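Local coordinates for ADP-dependent (S)-NAD(P)H-hydrate dehydratase (Streptococcus mutans, PDB 3BGK), which probably dehydrates the S-form of hydrated NADH and NADPH at the expense of ADP, as part of the repair of these damaged cofactors, at residues Asp39-Thr42 against Lys43-Lys47; Val128-Met131 against Gly132-Leu135; Gly255-Ala258 against Gly259-Gln263; Val276-His279 against Ser280-Asp284. One frame throughout, in Å; residues are numbered along the deposited sequence.

Interaction 1. Residues Asp39-Thr42 against Lys43-Lys47; sequences DLLT and KKIIK. With K (potassium ion), chain C.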
loop_
_atom_site.group_PDB
_atom_site.type_symbol
_atom_site.label_atom_id
_atom_site.label_comp_id
_atom_site.label_asym_id
_atom_site.label_seq_id
_atom_site.Cartn_x
_atom_site.Cartn_y
_atom_site.Cartn_z
ATOM N N ASP A 39 11.959 -18.988 -25.713
ATOM C CA ASP A 39 10.539 -19.033 -25.422
ATOM C C ASP A 39 9.933 -20.408 -25.675
ATOM O O ASP A 39 9.021 -20.820 -24.963
ATOM C CB ASP A 39 9.779 -17.941 -26.192
ATOM C CG ASP A 39 9.943 -18.043 -27.708
ATOM O OD1 ASP A 39 10.897 -18.695 -28.195
ATOM O OD2 ASP A 39 9.108 -17.449 -28.418
ATOM N N LEU A 40 10.455 -21.112 -26.679
ATOM C CA LEU A 40 9.963 -22.443 -27.033
ATOM C C LEU A 40 10.170 -23.430 -25.887
ATOM O O LEU A 40 9.320 -24.291 -25.640
ATOM C CB LEU A 40 10.627 -22.956 -28.318
ATOM C CG LEU A 40 10.643 -22.027 -29.545
ATOM C CD1 LEU A 40 11.431 -22.642 -30.702
ATOM C CD2 LEU A 40 9.240 -21.631 -29.999
ATOM N N LEU A 41 11.291 -23.301 -25.186
ATOM C CA LEU A 41 11.529 -24.101 -23.998
ATOM C C LEU A 41 10.530 -23.700 -22.915
ATOM O O LEU A 41 9.918 -24.556 -22.277
ATOM C CB LEU A 41 12.973 -23.937 -23.508
ATOM C CG LEU A 41 13.538 -24.845 -22.397
ATOM C CD1 LEU A 41 13.156 -24.359 -21.003
ATOM C CD2 LEU A 41 13.157 -26.308 -22.578
ATOM N N THR A 42 10.367 -22.391 -22.726
ATOM C CA THR A 42 9.469 -21.839 -21.712
ATOM C C THR A 42 8.013 -22.216 -21.998
ATOM O O THR A 42 7.269 -22.566 -21.078
ATOM C CB THR A 42 9.660 -20.313 -21.602
ATOM O OG1 THR A 42 11.032 -20.046 -21.294
ATOM C CG2 THR A 42 8.781 -19.714 -20.513
ATOM N N LYS A 43 7.623 -22.166 -23.272
ATOM C CA LYS A 43 6.322 -22.660 -23.712
ATOM C C LYS A 43 6.173 -24.162 -23.492
ATOM O O LYS A 43 5.051 -24.654 -23.344
ATOM C CB LYS A 43 6.063 -22.342 -25.186
ATOM C CG LYS A 43 5.782 -20.882 -25.490
ATOM C CD LYS A 43 5.456 -20.697 -26.967
ATOM C CE LYS A 43 6.112 -19.450 -27.551
ATOM N NZ LYS A 43 5.623 -18.174 -26.950
ATOM N N LYS A 44 7.283 -24.896 -23.475
ATOM C CA LYS A 44 7.218 -26.330 -23.198
ATOM C C LYS A 44 6.928 -26.599 -21.718
ATOM O O LYS A 44 6.207 -27.544 -21.388
ATOM C CB LYS A 44 8.505 -27.042 -23.626
ATOM C CG LYS A 44 8.408 -28.570 -23.589
ATOM C CD LYS A 44 9.661 -29.209 -23.008
ATOM C CE LYS A 44 10.790 -29.260 -24.028
ATOM N NZ LYS A 44 12.032 -29.839 -23.440
ATOM N N ILE A 45 7.488 -25.767 -20.841
ATOM C CA ILE A 45 7.331 -25.930 -19.394
ATOM C C ILE A 45 5.977 -25.421 -18.895
ATOM O O ILE A 45 5.234 -26.162 -18.245
ATOM C CB ILE A 45 8.492 -25.266 -18.609
ATOM C CG1 ILE A 45 9.825 -25.969 -18.923
ATOM C CG2 ILE A 45 8.204 -25.212 -17.090
ATOM C CD1 ILE A 45 9.792 -27.495 -18.839
ATOM N N ILE A 46 5.658 -24.167 -19.210
ATOM C CA ILE A 46 4.385 -23.572 -18.792
ATOM C C ILE A 46 3.213 -24.249 -19.517
ATOM O O ILE A 46 2.792 -23.828 -20.600
ATOM C CB ILE A 46 4.374 -22.017 -18.934
ATOM C CG1 ILE A 46 5.589 -21.414 -18.203
ATOM C CG2 ILE A 46 3.064 -21.444 -18.397
ATOM C CD1 ILE A 46 5.736 -19.911 -18.289
ATOM N N LYS A 47 2.721 -25.325 -18.911
ATOM C CA LYS A 47 1.616 -26.105 -19.459
ATOM C C LYS A 47 0.275 -25.598 -18.938
ATOM O O LYS A 47 0.196 -25.135 -17.806
ATOM C CB LYS A 47 1.793 -27.589 -19.123
ATOM C CG LYS A 47 2.952 -28.263 -19.862
ATOM C CD LYS A 47 2.658 -29.733 -20.180
ATOM C CE LYS A 47 2.984 -30.642 -19.009
ATOM N NZ LYS A 47 2.415 -32.004 -19.201
HETATM K K K C . 2.379 -24.488 -23.401
#
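T42 and I46, one helical turn apart, form the tightly packed side of this short helix. Their side chains run alongside each other and point the same way, CG2 of T42 lying 3.8 Å from CD1 of I46. Threonine suits the place because its two branches divide the work: the methyl, anti to the backbone N, meets I46, while OG1, beside that N, hydrogen-bonds the carbonyl of D38. A274 and F277 of helix 268-287 cover T42, and M306 and M309 of helix 295-310 cover I46. The backbone is firm here too, with I46 N 2.9 Å from T42 O in a nearly straight bond (168°).

The solvent side is looser. K43 N reaches D39 O at 2.6 Å, and the two side chains run alongside each other, D39 OD2 lying 3.7 Å from K43 CE and forming a long salt bridge to K43 NZ at 3.9 Å; bends at the last two torsions of K43 bring its end round to the carboxylate. L40 is exposed, and K44 slants across L41, its NZ 3.8 Å from L41 CD2; the charge of K44 is answered by E270. The amide of K44 makes only weak bonds, to the carbonyls of L40 and L41.

At I46 the chain leaves helical angles in an inverse gamma turn. K43 O, at 2.7 Å, and I46 O, at 2.9 Å, both face a potassium ion, an arrangement in which backbone carbonyls at the C-terminal end of a helix form a cation site.

Interaction 2. Residues Val128-Met131 against Gly132-Leu135; sequences VVLM and GPGL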
loop_
_atom_site.group_PDB
_atom_site.type_symbol
_atom_site.label_atom_id
_atom_site.label_comp_id
_atom_site.label_asym_id
_atom_site.label_seq_id
_atom_site.Cartn_x
_atom_site.Cartn_y
_atom_site.Cartn_z
ATOM N N VAL A 128 8.942 -26.668 -1.227
ATOM C CA VAL A 128 10.102 -25.907 -1.679
ATOM C C VAL A 128 10.485 -24.905 -0.594
ATOM O O VAL A 128 9.628 -24.193 -0.072
ATOM C CB VAL A 128 9.795 -25.165 -3.007
ATOM C CG1 VAL A 128 10.890 -24.148 -3.349
ATOM C CG2 VAL A 128 9.611 -26.167 -4.151
ATOM N N VAL A 129 11.765 -24.867 -0.243
ATOM C CA VAL A 129 12.252 -23.905 0.741
ATOM C C VAL A 129 13.263 -22.961 0.095
ATOM O O VAL A 129 14.337 -23.383 -0.347
ATOM C CB VAL A 129 12.838 -24.589 2.009
ATOM C CG1 VAL A 129 13.433 -23.551 2.974
ATOM C CG2 VAL A 129 11.763 -25.412 2.718
ATOM N N LEU A 130 12.890 -21.685 0.011
ATOM C CA LEU A 130 13.779 -20.662 -0.513
ATOM C C LEU A 130 14.366 -19.868 0.642
ATOM O O LEU A 130 13.693 -19.047 1.263
ATOM C CB LEU A 130 13.061 -19.739 -1.512
ATOM C CG LEU A 130 13.728 -18.419 -1.931
ATOM C CD1 LEU A 130 15.174 -18.592 -2.427
ATOM C CD2 LEU A 130 12.891 -17.715 -2.980
HETATM N N MSE A 131 15.635 -20.116 0.921
HETATM C CA MSE A 131 16.304 -19.427 2.001
HETATM C C MSE A 131 17.388 -18.517 1.444
HETATM O O MSE A 131 18.153 -18.921 0.579
HETATM C CB MSE A 131 16.885 -20.450 2.962
HETATM C CG MSE A 131 17.521 -19.869 4.202
HETATM SE SE MSE A 131 18.380 -21.268 5.253
HETATM C CE MSE A 131 19.287 -22.248 3.828
ATOM N N GLY A 132 17.431 -17.277 1.920
ATOM C CA GLY A 132 18.564 -16.412 1.624
ATOM C C GLY A 132 18.331 -14.954 1.280
ATOM O O GLY A 132 19.143 -14.108 1.664
ATOM N N PRO A 133 17.253 -14.642 0.531
ATOM C CA PRO A 133 17.096 -13.235 0.141
ATOM C C PRO A 133 16.859 -12.337 1.355
ATOM O O PRO A 133 15.826 -12.434 2.017
ATOM C CB PRO A 133 15.885 -13.247 -0.810
ATOM C CG PRO A 133 15.165 -14.516 -0.538
ATOM C CD PRO A 133 16.166 -15.495 0.007
ATOM N N GLY A 134 17.841 -11.494 1.655
ATOM C CA GLY A 134 17.777 -10.608 2.811
ATOM C C GLY A 134 17.982 -11.285 4.156
ATOM O O GLY A 134 17.705 -10.690 5.200
ATOM N N LEU A 135 18.472 -12.525 4.137
ATOM C CA LEU A 135 18.717 -13.292 5.361
ATOM C C LEU A 135 19.756 -12.620 6.267
ATOM O O LEU A 135 19.678 -12.723 7.491
ATOM C CB LEU A 135 19.162 -14.723 5.015
ATOM C CG LEU A 135 19.325 -15.785 6.118
ATOM C CD1 LEU A 135 18.009 -16.058 6.841
ATOM C CD2 LEU A 135 19.883 -17.075 5.548
#
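L130 and M131 end a central strand of the mixed sheet, and the chain turns at once through a type II beta turn from G132 to L135, with each strand residue touching the turn on its own face of the sheet. On one face CD1 of L130 lies 4.1 Å from CD of P133, the two side chains slanting across one another. On the other face the selenomethionine M131 holds CG 3.9 Å from CD2 of L135. The first torsion of M131, with CG anti to the backbone N (chi1 -175°), is what carries that carbon to the leucine.

The strand is flanked by parallel strands 60-64 and 157-161, as expected of a layered alpha/beta fold of the ribokinase-like type, in which loops at the C-terminal ends of strands line the active site. Consistent with this, G134 is predicted to bind the hydrated nicotinamide nucleotide, and the side chain of P133 lies about 4 Å from those of A73 and D251, which are predicted to do the same.

Residue types follow the backbone. G132 adopts angles that would press a side chain against the preceding carbonyl oxygen, and G134 has positive phi, so glycine fits both places; proline, with its fixed phi, suits the second position of the turn. L135 N closes the turn on G132 O at 3.0 Å. Helix 139-151 lies over M131 through F145 and V148, helix 249-263 over L130 through A254 and A258, and helix 163-170 packs against L135.

Interaction 3. Residues Gly255-Ala258 against Gly259-Gln263; sequences GMIA and GFVAQ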
loop_
_atom_site.group_PDB
_atom_site.type_symbol
_atom_site.label_atom_id
_atom_site.label_comp_id
_atom_site.label_asym_id
_atom_site.label_seq_id
_atom_site.Cartn_x
_atom_site.Cartn_y
_atom_site.Cartn_z
ATOM N N GLY A 255 12.387 -15.578 -6.320
ATOM C CA GLY A 255 10.964 -15.825 -6.110
ATOM C C GLY A 255 10.324 -16.550 -7.279
ATOM O O GLY A 255 9.552 -17.485 -7.086
HETATM N N MSE A 256 10.656 -16.132 -8.494
HETATM C CA MSE A 256 10.128 -16.782 -9.690
HETATM C C MSE A 256 10.565 -18.235 -9.832
HETATM O O MSE A 256 9.720 -19.106 -10.057
HETATM C CB MSE A 256 10.485 -15.994 -10.942
HETATM C CG MSE A 256 9.701 -14.714 -11.063
HETATM SE SE MSE A 256 10.092 -13.778 -12.704
HETATM C CE MSE A 256 9.377 -15.083 -13.972
ATOM N N ILE A 257 11.866 -18.496 -9.687
ATOM C CA ILE A 257 12.378 -19.870 -9.691
ATOM C C ILE A 257 11.655 -20.753 -8.667
ATOM O O ILE A 257 11.308 -21.900 -8.968
ATOM C CB ILE A 257 13.915 -19.934 -9.458
ATOM C CG1 ILE A 257 14.661 -19.227 -10.591
ATOM C CG2 ILE A 257 14.386 -21.399 -9.335
ATOM C CD1 ILE A 257 16.077 -18.820 -10.228
ATOM N N ALA A 258 11.425 -20.210 -7.470
ATOM C CA ALA A 258 10.709 -20.930 -6.420
ATOM C C ALA A 258 9.278 -21.275 -6.827
ATOM O O ALA A 258 8.795 -22.368 -6.527
ATOM C CB ALA A 258 10.723 -20.141 -5.116
ATOM N N GLY A 259 8.609 -20.345 -7.506
ATOM C CA GLY A 259 7.228 -20.536 -7.924
ATOM C C GLY A 259 7.118 -21.556 -9.046
ATOM O O GLY A 259 6.164 -22.355 -9.089
ATOM N N PHE A 260 8.096 -21.534 -9.955
ATOM C CA PHE A 260 8.132 -22.487 -11.058
ATOM C C PHE A 260 8.321 -23.916 -10.555
ATOM O O PHE A 260 7.527 -24.800 -10.897
ATOM C CB PHE A 260 9.212 -22.109 -12.077
ATOM C CG PHE A 260 8.734 -21.170 -13.160
ATOM C CD1 PHE A 260 8.170 -19.932 -12.841
ATOM C CD2 PHE A 260 8.868 -21.515 -14.500
ATOM C CE1 PHE A 260 7.735 -19.061 -13.837
ATOM C CE2 PHE A 260 8.440 -20.653 -15.513
ATOM C CZ PHE A 260 7.874 -19.418 -15.182
ATOM N N VAL A 261 9.344 -24.131 -9.724
ATOM C CA VAL A 261 9.688 -25.473 -9.240
ATOM C C VAL A 261 8.587 -26.069 -8.357
ATOM O O VAL A 261 8.444 -27.293 -8.270
ATOM C CB VAL A 261 11.073 -25.534 -8.522
ATOM C CG1 VAL A 261 12.191 -25.112 -9.464
ATOM C CG2 VAL A 261 11.086 -24.684 -7.260
ATOM N N ALA A 262 7.801 -25.192 -7.735
ATOM C CA ALA A 262 6.664 -25.588 -6.904
ATOM C C ALA A 262 5.543 -26.272 -7.693
ATOM O O ALA A 262 4.889 -27.172 -7.181
ATOM C CB ALA A 262 6.122 -24.380 -6.150
ATOM N N GLN A 263 5.337 -25.850 -8.938
ATOM C CA GLN A 263 4.191 -26.298 -9.737
ATOM C C GLN A 263 4.547 -27.166 -10.948
ATOM O O GLN A 263 3.711 -27.953 -11.396
ATOM C CB GLN A 263 3.343 -25.091 -10.186
ATOM C CG GLN A 263 4.092 -24.094 -11.074
ATOM C CD GLN A 263 3.483 -22.705 -11.075
ATOM O OE1 GLN A 263 2.421 -22.471 -11.648
ATOM N NE2 GLN A 263 4.176 -21.765 -10.456
#
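The carbonyl oxygen of M256 takes the shortest clear bond of this contact, from F260 N at 2.9 Å (158°), and CD1 of the F260 ring lies obliquely to the same oxygen at 3.3 Å. The ring also reaches back to the selenomethionine, whose terminal CE stands 4.3 Å from F260 CE1. One residue further, I257 O accepts V261 N at 3.1 Å and is nearly in line with the N-H (170°). G259 N and A262 N bond G255 O and A258 O in the same i to i+4 rhythm.

This is a buried helix between the central sheet and helices 268-287 and 295-310 of the three-layer alpha/beta sandwich, and the residue types divide it accordingly. Alanine and glycine at 255, 258, 259 and 262 keep the backbone slim, and A258 sits against L130 of the central strand. The bulkier F260 and M256 point to helices 268-287 and 295-310. Branched I257 and V261 face strand 181-184; I257 CG2 lies 4.3 Å from V261 CG1. V261 sets CG1 anti to its carbonyl carbon (chi1 -60°), leaving CG2 only 3.3 Å from I257 O. Q263, the last residue, gives NE2 to S84 O and takes R49 NH2 on OE1.

Interaction 4. Residues Val276-His279 against Ser280-Asp284; sequences VFLH and SYIAD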
loop_
_atom_site.group_PDB
_atom_site.type_symbol
_atom_site.label_atom_id
_atom_site.label_comp_id
_atom_site.label_asym_id
_atom_site.label_seq_id
_atom_site.Cartn_x
_atom_site.Cartn_y
_atom_site.Cartn_z
ATOM N N VAL A 276 14.118 -18.457 -15.239
ATOM C CA VAL A 276 15.173 -17.498 -15.549
ATOM C C VAL A 276 14.907 -16.767 -16.863
ATOM O O VAL A 276 15.112 -15.550 -16.943
ATOM C CB VAL A 276 16.570 -18.161 -15.559
ATOM C CG1 VAL A 276 17.661 -17.164 -15.986
ATOM C CG2 VAL A 276 16.890 -18.725 -14.186
ATOM N N PHE A 277 14.436 -17.489 -17.880
ATOM C CA PHE A 277 14.131 -16.854 -19.165
ATOM C C PHE A 277 13.009 -15.830 -19.031
ATOM O O PHE A 277 13.134 -14.704 -19.513
ATOM C CB PHE A 277 13.770 -17.875 -20.254
ATOM C CG PHE A 277 13.206 -17.244 -21.513
ATOM C CD1 PHE A 277 14.051 -16.718 -22.489
ATOM C CD2 PHE A 277 11.827 -17.148 -21.708
ATOM C CE1 PHE A 277 13.533 -16.121 -23.639
ATOM C CE2 PHE A 277 11.305 -16.552 -22.854
ATOM C CZ PHE A 277 12.161 -16.038 -23.818
ATOM N N LEU A 278 11.916 -16.229 -18.386
ATOM C CA LEU A 278 10.727 -15.393 -18.307
ATOM C C LEU A 278 10.960 -14.085 -17.550
ATOM O O LEU A 278 10.471 -13.033 -17.944
ATOM C CB LEU A 278 9.559 -16.182 -17.704
ATOM C CG LEU A 278 8.174 -15.621 -18.018
ATOM C CD1 LEU A 278 7.924 -15.605 -19.512
ATOM C CD2 LEU A 278 7.135 -16.444 -17.311
ATOM N N HIS A 279 11.709 -14.175 -16.462
ATOM C CA HIS A 279 12.167 -13.025 -15.692
ATOM C C HIS A 279 12.730 -11.933 -16.620
ATOM O O HIS A 279 12.220 -10.802 -16.634
ATOM C CB HIS A 279 13.197 -13.531 -14.675
ATOM C CG HIS A 279 13.915 -12.459 -13.918
ATOM N ND1 HIS A 279 15.118 -11.931 -14.338
ATOM C CD2 HIS A 279 13.629 -11.853 -12.742
ATOM C CE1 HIS A 279 15.531 -11.031 -13.464
ATOM N NE2 HIS A 279 14.650 -10.973 -12.482
ATOM N N SER A 280 13.743 -12.280 -17.417
ATOM C CA SER A 280 14.364 -11.330 -18.361
ATOM C C SER A 280 13.486 -10.988 -19.563
ATOM O O SER A 280 13.521 -9.856 -20.065
ATOM C CB SER A 280 15.730 -11.834 -18.840
ATOM O OG SER A 280 16.729 -11.580 -17.868
ATOM N N TYR A 281 12.711 -11.967 -20.026
ATOM C CA TYR A 281 11.785 -11.763 -21.137
ATOM C C TYR A 281 10.750 -10.695 -20.805
ATOM O O TYR A 281 10.439 -9.853 -21.647
ATOM C CB TYR A 281 11.103 -13.082 -21.505
ATOM C CG TYR A 281 9.991 -12.973 -22.520
ATOM C CD1 TYR A 281 10.260 -13.006 -23.882
ATOM C CD2 TYR A 281 8.664 -12.866 -22.115
ATOM C CE1 TYR A 281 9.236 -12.914 -24.822
ATOM C CE2 TYR A 281 7.641 -12.774 -23.037
ATOM C CZ TYR A 281 7.932 -12.801 -24.390
ATOM O OH TYR A 281 6.908 -12.718 -25.312
ATOM N N ILE A 282 10.222 -10.736 -19.582
ATOM C CA ILE A 282 9.265 -9.728 -19.116
ATOM C C ILE A 282 9.941 -8.351 -19.031
ATOM O O ILE A 282 9.388 -7.344 -19.493
ATOM C CB ILE A 282 8.598 -10.140 -17.771
ATOM C CG1 ILE A 282 7.662 -11.335 -17.992
ATOM C CG2 ILE A 282 7.836 -8.970 -17.157
ATOM C CD1 ILE A 282 7.305 -12.115 -16.727
ATOM N N ALA A 283 11.150 -8.327 -18.472
ATOM C CA ALA A 283 11.949 -7.110 -18.367
ATOM C C ALA A 283 12.179 -6.488 -19.743
ATOM O O ALA A 283 12.097 -5.262 -19.892
ATOM C CB ALA A 283 13.276 -7.394 -17.668
ATOM N N ASP A 284 12.449 -7.341 -20.741
ATOM C CA ASP A 284 12.583 -6.908 -22.139
ATOM C C ASP A 284 11.316 -6.256 -22.667
ATOM O O ASP A 284 11.393 -5.235 -23.344
ATOM C CB ASP A 284 13.007 -8.063 -23.061
ATOM C CG ASP A 284 14.522 -8.252 -23.111
ATOM O OD1 ASP A 284 15.195 -8.006 -22.084
ATOM O OD2 ASP A 284 15.049 -8.644 -24.176
#
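F277 and Y281, four residues apart, set their rings at only 28° to each other, but slid so far that they barely overlap, with centroids 5.3 Å apart. The real cover is CH-pi: CB of Y281 stands over one face of the F277 ring, 4.1 Å from its centroid, and CZ of F277 comes within 3.6 Å of Y281 CD1. Their spacing puts both on one flank, and matching first torsions (chi1 169° and 172°) let the rings run near parallel there. Wide flat rings can touch each other and still reach two neighbours, F277 lying against D39 and T42 of helix 39-45, Y281 against V305 and M309 of helix 295-310.

L278 slants across the neighbouring groups: its CD1 lies obliquely to the Y281 ring, 3.9 Å from Y281 CD2, and its CG lies 3.8 Å from CD1 of I282. Behind them Y281 N bonds F277 O at 2.8 Å, and I282 N bonds L278 O at 2.8 Å.

H279 and S280 bond outward, H279 NE2 to M249 O and S280 OG to Q244. Apolar groups thus pack against helices 249-263 and 295-310, while polar ones tie this helix, part of a helical layer, into the three-layer alpha/beta sandwich.

Along the chain the four contacts come in series, none nested in or crossing another, and each closes only a single turn, of helix or of loop. Interaction 1 opens in the first helix, beside the potassium ion, and interaction 2 ends a central strand. Interaction 3 lies in helix 249-263 next to that strand, where V261 CG2 meets V128 CG2 at 3.7 Å. Helix 268-287, following directly, carries interaction 4, whose L278 CD2 is 3.7 Å from F260 CZ. I46 CD1 also packs on that F260 atom, 3.8 Å away, so interactions 1, 3 and 4 share one core, and interaction 3 joins it to the central sheet.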